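Local atomic coordinates of putative alpha-N-acetylgalactosaminidase (Bacillus halodurans C-125, PDB entry 3CC1), a protein that probably hydrolyses terminal alpha-linked N-acetylgalactosamine from glycans and glycoconjugates. Residues H268-I280 and M304-G318. Numbering follows the deposited sequence.
Sequences HWPDCGMLPLGHI and MMNLWAICHSPLMFG. Unlike the reference sequence in segment 268-280: Gly273 (reference Asp). Unlike the reference sequence in segment 304-318: His312 (reference Arg).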
loop_
_atom_site.group_PDB
_atom_site.type_symbol
_atom_site.label_atom_id
_atom_site.label_comp_id
_atom_site.label_asym_id
_atom_site.label_seq_id
_atom_site.Cartn_x
_atom_site.Cartn_y
_atom_site.Cartn_z
ATOM N N HIS A 268 20.535 -16.351 -6.326
ATOM C CA HIS A 268 21.021 -16.563 -4.970
ATOM C C HIS A 268 19.870 -16.877 -4.059
ATOM O O HIS A 268 18.720 -16.663 -4.409
ATOM C CB HIS A 268 21.814 -15.336 -4.485
ATOM C CG HIS A 268 23.123 -15.164 -5.201
ATOM N ND1 HIS A 268 23.328 -14.200 -6.168
ATOM C CD2 HIS A 268 24.272 -15.881 -5.136
ATOM C CE1 HIS A 268 24.553 -14.321 -6.654
ATOM N NE2 HIS A 268 25.148 -15.332 -6.042
ATOM N N TRP A 269 20.167 -17.432 -2.907
ATOM C CA TRP A 269 19.109 -17.730 -1.923
ATOM C C TRP A 269 18.606 -16.408 -1.430
ATOM O O TRP A 269 19.378 -15.463 -1.366
ATOM C CB TRP A 269 19.622 -18.468 -0.668
ATOM C CG TRP A 269 20.532 -19.567 -0.920
ATOM C CD1 TRP A 269 21.876 -19.633 -0.615
ATOM C CD2 TRP A 269 20.197 -20.774 -1.523
ATOM N NE1 TRP A 269 22.388 -20.838 -1.020
ATOM C CE2 TRP A 269 21.368 -21.555 -1.585
ATOM C CE3 TRP A 269 19.014 -21.286 -2.028
ATOM C CZ2 TRP A 269 21.380 -22.807 -2.120
ATOM C CZ3 TRP A 269 19.040 -22.527 -2.549
ATOM C CH2 TRP A 269 20.205 -23.265 -2.598
ATOM N N PRO A 270 17.335 -16.361 -1.019
ATOM C CA PRO A 270 16.857 -15.201 -0.281
ATOM C C PRO A 270 17.321 -15.245 1.173
ATOM O O PRO A 270 17.046 -16.221 1.913
ATOM C CB PRO A 270 15.336 -15.338 -0.356
ATOM C CG PRO A 270 15.143 -16.889 -0.396
ATOM C CD PRO A 270 16.307 -17.415 -1.162
ATOM N N ASP A 271 17.973 -14.178 1.585
ATOM C CA ASP A 271 18.354 -14.026 2.958
ATOM C C ASP A 271 17.302 -13.259 3.748
ATOM O O ASP A 271 17.155 -12.051 3.572
ATOM C CB ASP A 271 19.697 -13.310 3.051
ATOM C CG ASP A 271 20.267 -13.342 4.482
ATOM O OD1 ASP A 271 19.646 -13.980 5.391
ATOM O OD2 ASP A 271 21.340 -12.728 4.701
ATOM N N CYS A 272 16.614 -13.974 4.643
ATOM C CA CYS A 272 15.516 -13.405 5.422
ATOM C C CYS A 272 15.983 -12.801 6.734
ATOM O O CYS A 272 15.244 -12.093 7.411
ATOM C CB CYS A 272 14.444 -14.457 5.688
ATOM S SG CYS A 272 13.609 -14.946 4.154
ATOM N N GLY A 273 17.230 -13.079 7.072
ATOM C CA GLY A 273 17.812 -12.564 8.267
ATOM C C GLY A 273 18.307 -13.618 9.242
ATOM O O GLY A 273 17.906 -14.776 9.226
HETATM N N MSE A 274 19.173 -13.189 10.139
HETATM C CA MSE A 274 19.676 -14.093 11.157
HETATM C C MSE A 274 18.535 -14.430 12.126
HETATM O O MSE A 274 17.564 -13.670 12.248
HETATM C CB MSE A 274 20.904 -13.486 11.814
HETATM C CG MSE A 274 22.165 -13.452 10.831
HETATM SE SE MSE A 274 23.435 -12.316 11.604
HETATM C CE MSE A 274 22.527 -10.677 12.124
ATOM N N LEU A 275 18.608 -15.611 12.732
ATOM C CA LEU A 275 17.552 -16.090 13.660
ATOM C C LEU A 275 17.722 -15.544 15.086
ATOM O O LEU A 275 18.632 -15.972 15.797
ATOM C CB LEU A 275 17.511 -17.625 13.697
ATOM C CG LEU A 275 17.650 -18.315 12.327
ATOM C CD1 LEU A 275 17.841 -19.864 12.497
ATOM C CD2 LEU A 275 16.437 -17.933 11.423
ATOM N N PRO A 276 16.857 -14.567 15.501
ATOM C CA PRO A 276 16.982 -14.044 16.846
ATOM C C PRO A 276 16.228 -14.937 17.817
ATOM O O PRO A 276 15.096 -14.657 18.226
ATOM C CB PRO A 276 16.360 -12.661 16.752
ATOM C CG PRO A 276 15.305 -12.774 15.681
ATOM C CD PRO A 276 15.731 -13.936 14.778
ATOM N N LEU A 277 16.914 -16.003 18.182
ATOM C CA LEU A 277 16.388 -17.024 19.054
ATOM C C LEU A 277 17.257 -17.187 20.282
ATOM O O LEU A 277 18.445 -16.840 20.283
ATOM C CB LEU A 277 16.323 -18.351 18.286
ATOM C CG LEU A 277 15.366 -18.499 17.101
ATOM C CD1 LEU A 277 15.572 -19.836 16.410
ATOM C CD2 LEU A 277 13.926 -18.296 17.516
ATOM N N GLY A 278 16.647 -17.711 21.344
ATOM C CA GLY A 278 17.365 -17.965 22.581
ATOM C C GLY A 278 17.891 -16.691 23.191
ATOM O O GLY A 278 17.230 -15.687 23.191
ATOM N N HIS A 279 19.100 -16.779 23.737
ATOM C CA HIS A 279 19.741 -15.686 24.482
ATOM C C HIS A 279 20.530 -14.749 23.549
ATOM O O HIS A 279 21.559 -15.107 22.962
ATOM C CB HIS A 279 20.623 -16.275 25.590
ATOM C CG HIS A 279 21.142 -15.264 26.582
ATOM N ND1 HIS A 279 22.186 -15.547 27.436
ATOM C CD2 HIS A 279 20.777 -13.986 26.846
ATOM C CE1 HIS A 279 22.429 -14.489 28.201
ATOM N NE2 HIS A 279 21.595 -13.522 27.857
ATOM N N ILE A 280 20.007 -13.539 23.434
ATOM C CA ILE A 280 20.489 -12.532 22.501
ATOM C C ILE A 280 20.636 -11.213 23.229
ATOM O O ILE A 280 20.190 -11.080 24.362
ATOM C CB ILE A 280 19.525 -12.380 21.257
ATOM C CG1 ILE A 280 18.102 -12.026 21.684
ATOM C CG2 ILE A 280 19.528 -13.643 20.406
ATOM C CD1 ILE A 280 17.067 -11.954 20.524
HETATM N N MSE A 304 8.492 -17.962 11.988
HETATM C CA MSE A 304 9.714 -17.555 11.353
HETATM C C MSE A 304 10.438 -18.749 10.737
HETATM O O MSE A 304 10.841 -18.699 9.596
HETATM C CB MSE A 304 10.642 -16.832 12.353
HETATM C CG MSE A 304 12.010 -16.512 11.730
HETATM SE SE MSE A 304 13.261 -16.103 13.132
HETATM C CE MSE A 304 13.347 -17.872 13.887
HETATM N N MSE A 305 10.593 -19.823 11.504
HETATM C CA MSE A 305 11.279 -20.998 11.004
HETATM C C MSE A 305 10.583 -21.552 9.760
HETATM O O MSE A 305 11.237 -21.984 8.804
HETATM C CB MSE A 305 11.379 -22.091 12.071
HETATM C CG MSE A 305 12.282 -21.764 13.246
HETATM SE SE MSE A 305 14.148 -21.542 12.723
HETATM C CE MSE A 305 14.549 -23.358 12.164
ATOM N N ASN A 306 9.255 -21.489 9.746
ATOM C CA ASN A 306 8.475 -22.073 8.647
ATOM C C ASN A 306 8.724 -21.325 7.329
ATOM O O ASN A 306 8.903 -21.928 6.286
ATOM C CB ASN A 306 6.974 -22.104 8.983
ATOM C CG ASN A 306 6.612 -23.216 9.975
ATOM O OD1 ASN A 306 7.290 -24.255 10.048
ATOM N ND2 ASN A 306 5.548 -23.009 10.731
ATOM N N LEU A 307 8.721 -20.007 7.387
ATOM C CA LEU A 307 8.925 -19.184 6.199
ATOM C C LEU A 307 10.367 -19.298 5.690
ATOM O O LEU A 307 10.618 -19.441 4.468
ATOM C CB LEU A 307 8.555 -17.697 6.488
ATOM C CG LEU A 307 8.914 -16.729 5.355
ATOM C CD1 LEU A 307 8.129 -17.121 4.096
ATOM C CD2 LEU A 307 8.684 -15.215 5.724
ATOM N N TRP A 308 11.318 -19.225 6.619
ATOM C CA TRP A 308 12.741 -19.352 6.323
ATOM C C TRP A 308 13.024 -20.720 5.704
ATOM O O TRP A 308 13.761 -20.826 4.756
ATOM C CB TRP A 308 13.611 -19.224 7.585
ATOM C CG TRP A 308 14.099 -17.834 8.011
ATOM C CD1 TRP A 308 15.380 -17.508 8.323
ATOM C CD2 TRP A 308 13.322 -16.630 8.227
ATOM N NE1 TRP A 308 15.464 -16.194 8.707
ATOM C CE2 TRP A 308 14.217 -15.631 8.663
ATOM C CE3 TRP A 308 11.978 -16.296 8.073
ATOM C CZ2 TRP A 308 13.807 -14.351 8.971
ATOM C CZ3 TRP A 308 11.566 -14.992 8.387
ATOM C CH2 TRP A 308 12.481 -14.044 8.820
ATOM N N ALA A 309 12.412 -21.751 6.244
ATOM C CA ALA A 309 12.567 -23.123 5.693
ATOM C C ALA A 309 12.034 -23.233 4.268
ATOM O O ALA A 309 12.739 -23.648 3.372
ATOM C CB ALA A 309 11.858 -24.160 6.589
ATOM N N ILE A 310 10.797 -22.797 4.066
ATOM C CA ILE A 310 10.079 -23.024 2.812
ATOM C C ILE A 310 10.635 -22.163 1.684
ATOM O O ILE A 310 10.501 -22.521 0.522
ATOM C CB ILE A 310 8.557 -22.774 2.982
ATOM C CG1 ILE A 310 7.750 -23.534 1.907
ATOM C CG2 ILE A 310 8.238 -21.270 2.941
ATOM C CD1 ILE A 310 7.293 -24.879 2.328
ATOM N N CYS A 311 11.330 -21.069 2.002
ATOM C CA CYS A 311 11.914 -20.268 0.918
ATOM C C CYS A 311 13.443 -20.458 0.692
ATOM O O CYS A 311 14.041 -19.815 -0.173
ATOM C CB CYS A 311 11.508 -18.801 1.045
ATOM S SG CYS A 311 12.455 -17.889 2.183
ATOM N N HIS A 312 14.045 -21.396 1.424
ATOM C CA HIS A 312 15.490 -21.702 1.299
ATOM C C HIS A 312 16.388 -20.559 1.798
ATOM O O HIS A 312 17.440 -20.313 1.242
ATOM C CB HIS A 312 15.866 -22.019 -0.149
ATOM C CG HIS A 312 15.348 -23.333 -0.659
ATOM N ND1 HIS A 312 15.525 -24.518 0.017
ATOM C CD2 HIS A 312 14.719 -23.652 -1.814
ATOM C CE1 HIS A 312 15.008 -25.507 -0.686
ATOM N NE2 HIS A 312 14.529 -25.012 -1.812
ATOM N N SER A 313 15.986 -19.870 2.856
ATOM C CA SER A 313 16.854 -18.873 3.440
ATOM C C SER A 313 18.038 -19.580 4.145
ATOM O O SER A 313 17.847 -20.653 4.774
ATOM C CB SER A 313 16.073 -18.026 4.460
ATOM O OG SER A 313 16.869 -16.961 5.005
ATOM N N PRO A 314 19.239 -18.982 4.084
ATOM C CA PRO A 314 20.235 -19.427 5.055
ATOM C C PRO A 314 19.670 -19.406 6.451
ATOM O O PRO A 314 18.818 -18.594 6.759
ATOM C CB PRO A 314 21.368 -18.403 4.934
ATOM C CG PRO A 314 21.160 -17.728 3.658
ATOM C CD PRO A 314 19.722 -17.865 3.258
ATOM N N LEU A 315 20.142 -20.330 7.270
ATOM C CA LEU A 315 19.732 -20.464 8.657
ATOM C C LEU A 315 20.938 -20.136 9.520
ATOM O O LEU A 315 21.787 -20.992 9.744
ATOM C CB LEU A 315 19.247 -21.909 8.952
ATOM C CG LEU A 315 18.023 -22.387 8.150
ATOM C CD1 LEU A 315 17.560 -23.851 8.573
ATOM C CD2 LEU A 315 16.848 -21.388 8.212
HETATM N N MSE A 316 21.012 -18.896 9.995
HETATM C CA MSE A 316 22.092 -18.460 10.877
HETATM C C MSE A 316 21.572 -18.129 12.269
HETATM O O MSE A 316 21.000 -17.063 12.471
HETATM C CB MSE A 316 22.796 -17.239 10.299
HETATM C CG MSE A 316 23.570 -17.553 9.051
HETATM SE SE MSE A 316 25.249 -18.548 9.396
HETATM C CE MSE A 316 24.847 -19.516 8.006
ATOM N N PHE A 317 21.824 -18.984 13.225
ATOM C CA PHE A 317 21.386 -18.794 14.574
ATOM C C PHE A 317 22.145 -17.676 15.246
ATOM O O PHE A 317 23.327 -17.680 15.236
ATOM C CB PHE A 317 21.583 -20.079 15.350
ATOM C CG PHE A 317 20.991 -20.079 16.710
ATOM C CD1 PHE A 317 21.699 -19.680 17.782
ATOM C CD2 PHE A 317 19.724 -20.534 16.925
ATOM C CE1 PHE A 317 21.164 -19.710 19.014
ATOM C CE2 PHE A 317 19.192 -20.579 18.162
ATOM C CZ PHE A 317 19.902 -20.155 19.207
ATOM N N GLY A 318 21.438 -16.762 15.871
ATOM C CA GLY A 318 22.055 -15.557 16.403
ATOM C C GLY A 318 22.162 -15.458 17.909
ATOM O O GLY A 318 22.742 -14.500 18.455
HETATM O O HOH W 1 19.430 -16.922 8.774
#
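Trp308 and Cys272 meet unusually closely: Cys272 CB sits over the centre of the indole's six-membered ring, 3.3 Å from its centroid. This is a CH-pi contact. With SG anti to the carbonyl carbon (chi1 -67°), the sulfur stays over the same face and reaches Cys311 SG at 3.7 Å, too far for a disulfide. Met304 CG lies over the opposite face, toward its rim. At the ring edge, Trp308 NE1 gives an almost straight hydrogen bond of 2.9 Å to Gly273 O. A water donates to that same oxygen and to Pro314 O, and accepts from Met316 N. Without the indole, as with an alanine at Trp308, Gly273 O is likely to lose its ring N-H donor, and a gap would probably open under Cys272 and beside Leu275 CD2. Ser313 OG accepts from Cys272 N at 3.0 Å. Further along, Leu275 forms a single beta bridge with Phe317: its N bonds to Met316 O (2.8 Å) and its O accepts from Gly318 N (2.9 Å). Leu275 CD2 lies 3.3 Å from Trp308 CD1, while Leu277 meets the selenomethionine Met304 tip to tip. The contact ties segment 268-280 to both helix 298-310 and strand 315-317, the last strand of the parallel sheet in the TIM-barrel domain. The chemistry implies a largely apolar interior, where directed bonds meet some polar atoms but Cys272 O and His312 O have no partner in the model.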